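Local structure of SnoaL-like polyketide cyclase (Agrobacterium tumefaciens str. C58, 3EHC) at residues Asn6-Ala11 / Tyr104-Ala109; Gln19-Leu24 / Lys50-Ile55. The protein is of unknown function but belongs to the SnoaL-like polyketide cyclases of the NTF2 clan, so it may act on a small polyketide-like substrate. All blocks are in the same frame, centred on the assembly; numbering follows the deposited sequence.

Contact 1. Residues Asn6-Ala11 / Tyr104-Ala109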
ATOM      1  N   ASN B   6     -16.869  -3.668   4.077  1.00 37.83           N
ATOM      2  CA  ASN B   6     -16.790  -2.232   3.745  1.00 38.66           C
ATOM      3  C   ASN B   6     -17.525  -1.349   4.772  1.00 38.68           C
ATOM      4  O   ASN B   6     -16.989  -0.319   5.219  1.00 37.45           O
ATOM      5  CB  ASN B   6     -17.303  -1.916   2.332  1.00 38.33           C
ATOM      6  CG  ASN B   6     -16.220  -2.013   1.253  1.00 47.19           C
ATOM      7  OD1 ASN B   6     -15.106  -2.494   1.467  1.00 54.76           O
ATOM      8  ND2 ASN B   6     -16.572  -1.567   0.062  1.00 53.83           N
ATOM      9  N   ASP B   7     -18.730  -1.775   5.164  1.00 36.98           N
ATOM     10  CA  ASP B   7     -19.514  -1.059   6.148  1.00 36.80           C
ATOM     11  C   ASP B   7     -18.859  -1.068   7.512  1.00 35.93           C
ATOM     12  O   ASP B   7     -18.805  -0.022   8.150  1.00 34.33           O
ATOM     13  CB  ASP B   7     -20.926  -1.624   6.235  1.00 36.44           C
ATOM     14  CG  ASP B   7     -21.708  -1.402   4.975  1.00 35.80           C
ATOM     15  OD1 ASP B   7     -21.625  -0.309   4.403  1.00 33.86           O
ATOM     16  OD2 ASP B   7     -22.422  -2.318   4.558  1.00 42.60           O
ATOM     17  N   ILE B   8     -18.384  -2.244   7.949  1.00 35.92           N
ATOM     18  CA  ILE B   8     -17.677  -2.407   9.236  1.00 35.55           C
ATOM     19  C   ILE B   8     -16.437  -1.464   9.265  1.00 36.84           C
ATOM     20  O   ILE B   8     -16.223  -0.727  10.233  1.00 35.59           O
ATOM     21  CB  ILE B   8     -17.281  -3.885   9.488  1.00 35.09           C
ATOM     22  CG1 ILE B   8     -18.530  -4.787   9.447  1.00 33.87           C
ATOM     23  CG2 ILE B   8     -16.579  -4.016  10.809  1.00 32.19           C
ATOM     24  CD1 ILE B   8     -18.260  -6.262   9.301  1.00 33.32           C
ATOM     25  N   TYR B   9     -15.678  -1.464   8.166  1.00 36.64           N
ATOM     26  CA  TYR B   9     -14.490  -0.661   8.049  1.00 35.42           C
ATOM     27  C   TYR B   9     -14.766   0.842   8.124  1.00 35.60           C
ATOM     28  O   TYR B   9     -14.058   1.554   8.829  1.00 36.80           O
ATOM     29  CB  TYR B   9     -13.750  -0.978   6.747  1.00 35.89           C
ATOM     30  CG  TYR B   9     -12.410  -0.295   6.672  1.00 33.65           C
ATOM     31  CD1 TYR B   9     -11.414  -0.592   7.603  1.00 32.16           C
ATOM     32  CD2 TYR B   9     -12.123   0.649   5.676  1.00 35.41           C
ATOM     33  CE1 TYR B   9     -10.178   0.030   7.555  1.00 34.50           C
ATOM     34  CE2 TYR B   9     -10.877   1.282   5.622  1.00 32.64           C
ATOM     35  CZ  TYR B   9      -9.905   0.955   6.569  1.00 34.45           C
ATOM     36  OH  TYR B   9      -8.659   1.533   6.549  1.00 33.66           O
ATOM     37  N   LEU B  10     -15.766   1.323   7.387  1.00 36.44           N
ATOM     38  CA  LEU B  10     -16.093   2.742   7.410  1.00 36.34           C
ATOM     39  C   LEU B  10     -16.604   3.167   8.801  1.00 35.64           C
ATOM     40  O   LEU B  10     -16.323   4.285   9.222  1.00 33.81           O
ATOM     41  CB  LEU B  10     -17.062   3.119   6.281  1.00 36.20           C
ATOM     42  CG  LEU B  10     -16.543   3.051   4.836  1.00 36.42           C
ATOM     43  CD1 LEU B  10     -17.621   3.454   3.856  1.00 37.48           C
ATOM     44  CD2 LEU B  10     -15.345   3.924   4.617  1.00 38.04           C
ATOM     45  N   ALA B  11     -17.300   2.264   9.513  1.00 35.31           N
ATOM     46  CA  ALA B  11     -17.721   2.503  10.903  1.00 34.67           C
ATOM     47  C   ALA B  11     -16.488   2.560  11.826  1.00 34.49           C
ATOM     48  O   ALA B  11     -16.424   3.366  12.737  1.00 35.19           O
ATOM     49  CB  ALA B  11     -18.722   1.432  11.371  1.00 31.77           C
ATOM     50  N   TYR B 104      -6.121  -5.623   5.509  1.00 36.30           N
ATOM     51  CA  TYR B 104      -6.700  -6.164   6.738  1.00 36.77           C
ATOM     52  C   TYR B 104      -7.217  -7.576   6.512  1.00 36.72           C
ATOM     53  O   TYR B 104      -7.891  -7.850   5.515  1.00 34.45           O
ATOM     54  CB  TYR B 104      -7.865  -5.314   7.238  1.00 36.68           C
ATOM     55  CG  TYR B 104      -7.550  -3.844   7.461  1.00 38.63           C
ATOM     56  CD1 TYR B 104      -7.643  -2.937   6.415  1.00 32.42           C
ATOM     57  CD2 TYR B 104      -7.167  -3.366   8.720  1.00 37.07           C
ATOM     58  CE1 TYR B 104      -7.385  -1.594   6.598  1.00 37.18           C
ATOM     59  CE2 TYR B 104      -6.880  -2.003   8.920  1.00 35.83           C
ATOM     60  CZ  TYR B 104      -7.003  -1.119   7.842  1.00 42.02           C
ATOM     61  OH  TYR B 104      -6.744   0.231   7.991  1.00 39.08           O
ATOM     62  N   ASP B 105      -6.872  -8.470   7.437  1.00 37.74           N
ATOM     63  CA  ASP B 105      -7.444  -9.795   7.481  1.00 38.38           C
ATOM     64  C   ASP B 105      -8.455  -9.720   8.626  1.00 37.64           C
ATOM     65  O   ASP B 105      -8.096  -9.368   9.746  1.00 38.42           O
ATOM     66  CB  ASP B 105      -6.329 -10.833   7.678  1.00 39.13           C
ATOM     67  CG  ASP B 105      -6.787 -12.285   7.491  1.00 50.42           C
ATOM     68  OD1 ASP B 105      -7.832 -12.597   6.825  1.00 55.48           O
ATOM     69  OD2 ASP B 105      -6.058 -13.146   8.053  1.00 54.32           O
ATOM     70  N   PHE B 106      -9.724  -9.987   8.310  1.00 37.05           N
ATOM     71  CA  PHE B 106     -10.820  -9.981   9.280  1.00 37.02           C
ATOM     72  C   PHE B 106     -11.099 -11.401   9.763  1.00 39.75           C
ATOM     73  O   PHE B 106     -10.987 -12.358   8.994  1.00 40.18           O
ATOM     74  CB  PHE B 106     -12.096  -9.398   8.668  1.00 36.57           C
ATOM     75  CG  PHE B 106     -12.152  -7.910   8.695  1.00 34.23           C
ATOM     76  CD1 PHE B 106     -11.492  -7.162   7.715  1.00 35.63           C
ATOM     77  CD2 PHE B 106     -12.844  -7.250   9.704  1.00 32.11           C
ATOM     78  CE1 PHE B 106     -11.521  -5.781   7.735  1.00 32.91           C
ATOM     79  CE2 PHE B 106     -12.886  -5.879   9.739  1.00 37.47           C
ATOM     80  CZ  PHE B 106     -12.216  -5.135   8.736  1.00 40.94           C
ATOM     81  N   GLU B 107     -11.440 -11.514  11.043  1.00 41.44           N
ATOM     82  CA  GLU B 107     -11.940 -12.761  11.638  1.00 43.33           C
ATOM     83  C   GLU B 107     -13.129 -12.440  12.526  1.00 42.85           C
ATOM     84  O   GLU B 107     -13.012 -11.680  13.490  1.00 42.28           O
ATOM     85  CB  GLU B 107     -10.866 -13.473  12.460  1.00 44.92           C
ATOM     86  CG  GLU B 107      -9.942 -14.353  11.614  1.00 51.99           C
ATOM     87  CD  GLU B 107      -8.926 -15.125  12.447  1.00 51.38           C
ATOM     88  OE1 GLU B 107      -9.082 -15.183  13.694  1.00 58.37           O
ATOM     89  OE2 GLU B 107      -7.971 -15.664  11.841  1.00 58.73           O
ATOM     90  N   GLN B 108     -14.275 -13.005  12.184  1.00 44.40           N
ATOM     91  CA  GLN B 108     -15.512 -12.736  12.908  1.00 45.13           C
ATOM     92  C   GLN B 108     -15.842 -11.248  13.037  1.00 43.78           C
ATOM     93  O   GLN B 108     -16.179 -10.784  14.142  1.00 42.30           O
ATOM     94  CB  GLN B 108     -15.471 -13.419  14.278  1.00 46.04           C
ATOM     95  CG  GLN B 108     -15.543 -14.929  14.146  1.00 49.35           C
ATOM     96  CD  GLN B 108     -14.532 -15.620  14.988  1.00 54.96           C
ATOM     97  OE1 GLN B 108     -14.771 -15.865  16.179  1.00 53.62           O
ATOM     98  NE2 GLN B 108     -13.375 -15.954  14.380  1.00 42.93           N
ATOM     99  N   ALA B 109     -15.778 -10.540  11.898  1.00 41.92           N
ATOM    100  CA  ALA B 109     -16.174  -9.115  11.778  1.00 42.34           C
ATOM    101  C   ALA B 109     -15.230  -8.130  12.495  1.00 40.89           C
ATOM    102  O   ALA B 109     -15.577  -6.963  12.696  1.00 42.15           O
ATOM    103  CB  ALA B 109     -17.631  -8.907  12.218  1.00 41.16           C
TER
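Y9 and Y104 lead a buried helix-on-sheet contact, in which the N-terminal helix 5-17 packs on the end of strand 96-107 and the turn after it. The two tyrosines meet through their hydroxyl ends. Y9 OH and Y104 OH are 2.7 Å apart in a hydrogen bond, and either oxygen could be the donor. The two side chains cross at about a right angle. Their ring planes are inclined at 54°, which is neither a stack nor an edge-to-face pair. The rings still touch closely, with Y9 CE1 3.4 Å from Y104 CE1. Y9 CG is anti to the backbone N (chi1 -172°), which carries the ring off the helix toward the strand. Around it, L65, L72, A74 and L76 of the neighbouring strands add apolar contacts. I111 and V114 of strand 110-118 touch Y104.

One residue earlier, I8 packs against the end of the strand and the turn after it. Its CG2 branch lies 4.3 Å from F106 CE2, a loose apolar contact. The same methyl is 3.6 Å from the backbone oxygen A109 O. The other branch ends at CD1, 4.0 Å from A109 CB. Here the contact reaches the surface, since A109 is exposed. A helix laid against a curved mixed sheet in this way is characteristic of the NTF2-like alpha+beta fold, the cone-shaped fold of SnoaL-like proteins.

Contact 2. Residues Gln19-Leu24 / Lys50-Ile55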
ATOM      1  N   GLN B  19     -12.099   9.680  17.791  1.00 36.56           N
ATOM      2  CA  GLN B  19     -11.182   9.182  18.832  1.00 37.56           C
ATOM      3  C   GLN B  19     -11.905   8.368  19.922  1.00 37.97           C
ATOM      4  O   GLN B  19     -11.571   8.477  21.105  1.00 37.91           O
ATOM      5  CB  GLN B  19     -10.381  10.338  19.449  1.00 37.88           C
ATOM      6  CG  GLN B  19      -9.588  11.157  18.414  1.00 37.92           C
ATOM      7  CD  GLN B  19      -8.538  12.055  19.042  1.00 39.53           C
ATOM      8  OE1 GLN B  19      -7.772  11.635  19.908  1.00 45.49           O
ATOM      9  NE2 GLN B  19      -8.483  13.292  18.586  1.00 34.56           N
ATOM     10  N   ALA B  20     -12.890   7.566  19.500  1.00 38.65           N
ATOM     11  CA  ALA B  20     -13.719   6.757  20.402  1.00 39.37           C
ATOM     12  C   ALA B  20     -13.061   5.379  20.600  1.00 40.24           C
ATOM     13  O   ALA B  20     -13.543   4.370  20.084  1.00 42.68           O
ATOM     14  CB  ALA B  20     -15.159   6.612  19.836  1.00 38.47           C
ATOM     15  N   PHE B  21     -11.965   5.352  21.362  1.00 41.73           N
ATOM     16  CA  PHE B  21     -11.152   4.136  21.546  1.00 42.85           C
ATOM     17  C   PHE B  21     -11.647   3.165  22.617  1.00 44.16           C
ATOM     18  O   PHE B  21     -11.145   2.047  22.698  1.00 42.59           O
ATOM     19  CB  PHE B  21      -9.690   4.487  21.844  1.00 42.76           C
ATOM     20  CG  PHE B  21      -9.058   5.375  20.810  1.00 44.36           C
ATOM     21  CD1 PHE B  21      -9.351   5.215  19.452  1.00 43.93           C
ATOM     22  CD2 PHE B  21      -8.156   6.372  21.191  1.00 43.21           C
ATOM     23  CE1 PHE B  21      -8.779   6.048  18.513  1.00 44.94           C
ATOM     24  CE2 PHE B  21      -7.572   7.213  20.242  1.00 44.37           C
ATOM     25  CZ  PHE B  21      -7.882   7.052  18.912  1.00 44.04           C
ATOM     26  N   ASP B  22     -12.617   3.585  23.430  1.00 45.31           N
ATOM     27  CA  ASP B  22     -13.304   2.667  24.335  1.00 46.75           C
ATOM     28  C   ASP B  22     -14.095   1.648  23.521  1.00 47.85           C
ATOM     29  O   ASP B  22     -14.314   0.529  23.964  1.00 46.47           O
ATOM     30  CB  ASP B  22     -14.266   3.415  25.271  1.00 47.96           C
ATOM     31  CG  ASP B  22     -13.553   4.379  26.210  1.00 49.15           C
ATOM     32  OD1 ASP B  22     -12.389   4.735  25.949  1.00 55.52           O
ATOM     33  OD2 ASP B  22     -14.165   4.783  27.215  1.00 52.27           O
ATOM     34  N   GLU B  23     -14.524   2.064  22.327  1.00 49.86           N
ATOM     35  CA  GLU B  23     -15.288   1.218  21.394  1.00 51.43           C
ATOM     36  C   GLU B  23     -14.406   0.309  20.512  1.00 47.83           C
ATOM     37  O   GLU B  23     -14.940  -0.505  19.757  1.00 47.92           O
ATOM     38  CB  GLU B  23     -16.144   2.109  20.455  1.00 52.59           C
ATOM     39  CG  GLU B  23     -16.954   3.214  21.163  1.00 58.94           C
ATOM     40  N   LEU B  24     -13.079   0.436  20.611  1.00 43.88           N
ATOM     41  CA  LEU B  24     -12.157  -0.163  19.626  1.00 42.01           C
ATOM     42  C   LEU B  24     -12.321  -1.674  19.445  1.00 39.74           C
ATOM     43  O   LEU B  24     -12.251  -2.183  18.323  1.00 39.92           O
ATOM     44  CB  LEU B  24     -10.707   0.157  20.007  1.00 42.34           C
ATOM     45  CG  LEU B  24      -9.578  -0.178  19.034  1.00 42.10           C
ATOM     46  CD1 LEU B  24      -9.803   0.433  17.650  1.00 37.87           C
ATOM     47  CD2 LEU B  24      -8.280   0.316  19.649  1.00 41.56           C
ATOM     48  N   LYS B  50      -1.140   7.404  20.155  1.00 38.22           N
ATOM     49  CA  LYS B  50       0.135   8.048  19.840  1.00 39.38           C
ATOM     50  C   LYS B  50       0.097   8.810  18.507  1.00 38.98           C
ATOM     51  O   LYS B  50       0.631   9.924  18.411  1.00 39.93           O
ATOM     52  CB  LYS B  50       1.276   7.017  19.754  1.00 39.92           C
ATOM     53  CG  LYS B  50       2.699   7.637  19.808  1.00 43.85           C
ATOM     54  CD  LYS B  50       3.676   6.960  18.838  1.00 50.51           C
ATOM     55  CE  LYS B  50       5.120   7.415  19.056  1.00 51.80           C
ATOM     56  NZ  LYS B  50       5.254   8.902  19.173  1.00 57.45           N
ATOM     57  N   ASP B  51      -0.531   8.201  17.495  1.00 39.00           N
ATOM     58  CA  ASP B  51      -0.759   8.841  16.193  1.00 39.03           C
ATOM     59  C   ASP B  51      -1.501  10.178  16.337  1.00 37.47           C
ATOM     60  O   ASP B  51      -1.132  11.153  15.682  1.00 35.75           O
ATOM     61  CB  ASP B  51      -1.567   7.928  15.235  1.00 39.50           C
ATOM     62  CG  ASP B  51      -0.813   6.659  14.792  1.00 45.53           C
ATOM     63  OD1 ASP B  51       0.384   6.461  15.158  1.00 52.80           O
ATOM     64  OD2 ASP B  51      -1.448   5.846  14.056  1.00 49.73           O
ATOM     65  N   PHE B  52      -2.538  10.223  17.171  1.00 35.69           N
ATOM     66  CA  PHE B  52      -3.262  11.462  17.389  1.00 37.93           C
ATOM     67  C   PHE B  52      -2.456  12.462  18.214  1.00 38.27           C
ATOM     68  O   PHE B  52      -2.574  13.660  17.986  1.00 40.72           O
ATOM     69  CB  PHE B  52      -4.631  11.185  17.988  1.00 37.81           C
ATOM     70  CG  PHE B  52      -5.663  10.845  16.957  1.00 38.18           C
ATOM     71  CD1 PHE B  52      -6.304  11.846  16.245  1.00 41.43           C
ATOM     72  CD2 PHE B  52      -5.980   9.526  16.677  1.00 39.25           C
ATOM     73  CE1 PHE B  52      -7.266  11.523  15.287  1.00 39.31           C
ATOM     74  CE2 PHE B  52      -6.940   9.210  15.734  1.00 40.04           C
ATOM     75  CZ  PHE B  52      -7.581  10.205  15.048  1.00 37.68           C
ATOM     76  N   ALA B  53      -1.637  11.982  19.158  1.00 39.34           N
ATOM     77  CA  ALA B  53      -0.776  12.881  19.945  1.00 39.61           C
ATOM     78  C   ALA B  53       0.225  13.565  18.999  1.00 39.95           C
ATOM     79  O   ALA B  53       0.477  14.772  19.078  1.00 41.68           O
ATOM     80  CB  ALA B  53      -0.023  12.102  21.042  1.00 39.93           C
ATOM     81  N   ASP B  54       0.776  12.774  18.095  1.00 40.19           N
ATOM     82  CA  ASP B  54       1.727  13.257  17.090  1.00 40.66           C
ATOM     83  C   ASP B  54       1.130  14.097  15.944  1.00 38.70           C
ATOM     84  O   ASP B  54       1.832  14.908  15.353  1.00 36.65           O
ATOM     85  CB  ASP B  54       2.424  12.093  16.341  1.00 41.64           C
ATOM     86  CG  ASP B  54       3.407  11.302  17.190  1.00 45.46           C
ATOM     87  OD1 ASP B  54       3.826  11.800  18.253  1.00 45.97           O
ATOM     88  OD2 ASP B  54       3.781  10.180  16.753  1.00 43.47           O
ATOM     89  N   ILE B  55      -0.123  13.839  15.575  1.00 38.27           N
ATOM     90  CA  ILE B  55      -0.828  14.554  14.477  1.00 35.66           C
ATOM     91  C   ILE B  55      -2.253  14.888  14.961  1.00 36.74           C
ATOM     92  O   ILE B  55      -3.204  14.152  14.658  1.00 38.03           O
ATOM     93  CB  ILE B  55      -0.903  13.740  13.127  1.00 36.06           C
ATOM     94  CG1 ILE B  55       0.453  13.150  12.734  1.00 35.31           C
ATOM     95  CG2 ILE B  55      -1.463  14.622  11.978  1.00 30.43           C
ATOM     96  CD1 ILE B  55       0.423  12.260  11.511  1.00 32.70           C
TER
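Q19 and F52 join the end of helix 5-17 to the last turn of helix 40-54, as part of the helical layer of the NTF2-like fold. Q19 is the C-prime residue of a Schellman motif that ends the first helix. Its positive phi (50°) goes with that role.

Within helix 40-54, and not across the contact, K50 and D54 form a salt bridge one turn apart. K50 NZ lies 3.1 Å from D54 OD2, which accepts through its syn lone pair, the side of the other carboxylate oxygen.

The main interaction is between an amide and a ring. The Q19 side chain, extended beyond CG, runs over one face of F52. Its amide plane is only 15° from the ring plane, so the two flat groups stack. Q19 NE2 is 3.5 Å from F52 CD1, and Q19 OE1 is 3.7 Å from F52 CB. A CH-pi contact comes with it: Q19 CG sits over the ring centre, 3.9 Å from the F52 centroid.

Apolar packing comes from F21, which V49 of helix 40-54 also touches. L58 and F60 add further contacts to F52. F21 O accepts a hydrogen bond from R45 NE, a second tie to that helix. F21 turns its ring edge to F52, with F21 CZ 3.8 Å from F52 CD2.

How the contacts relate
Both contacts are mainly buried, but each has an exposed member at its border. Contact 1 sets helix 5-17 against the main sheet. Contact 2 sets the loop just after that helix against helix 40-54. Helix 5-17 thus meets the sheet, while the loop that follows it meets a second helix. Their centres are about 18 Å apart and they do not touch. Along the chain, contact 2 is nested inside the loop closed by contact 1. The chemistry differs too. Contact 1 has a hydrogen bond between two buried tyrosine hydroxyls, with apolar side chains around the rings. Contact 2 relies on van der Waals, CH-pi and amide stacking between its segments.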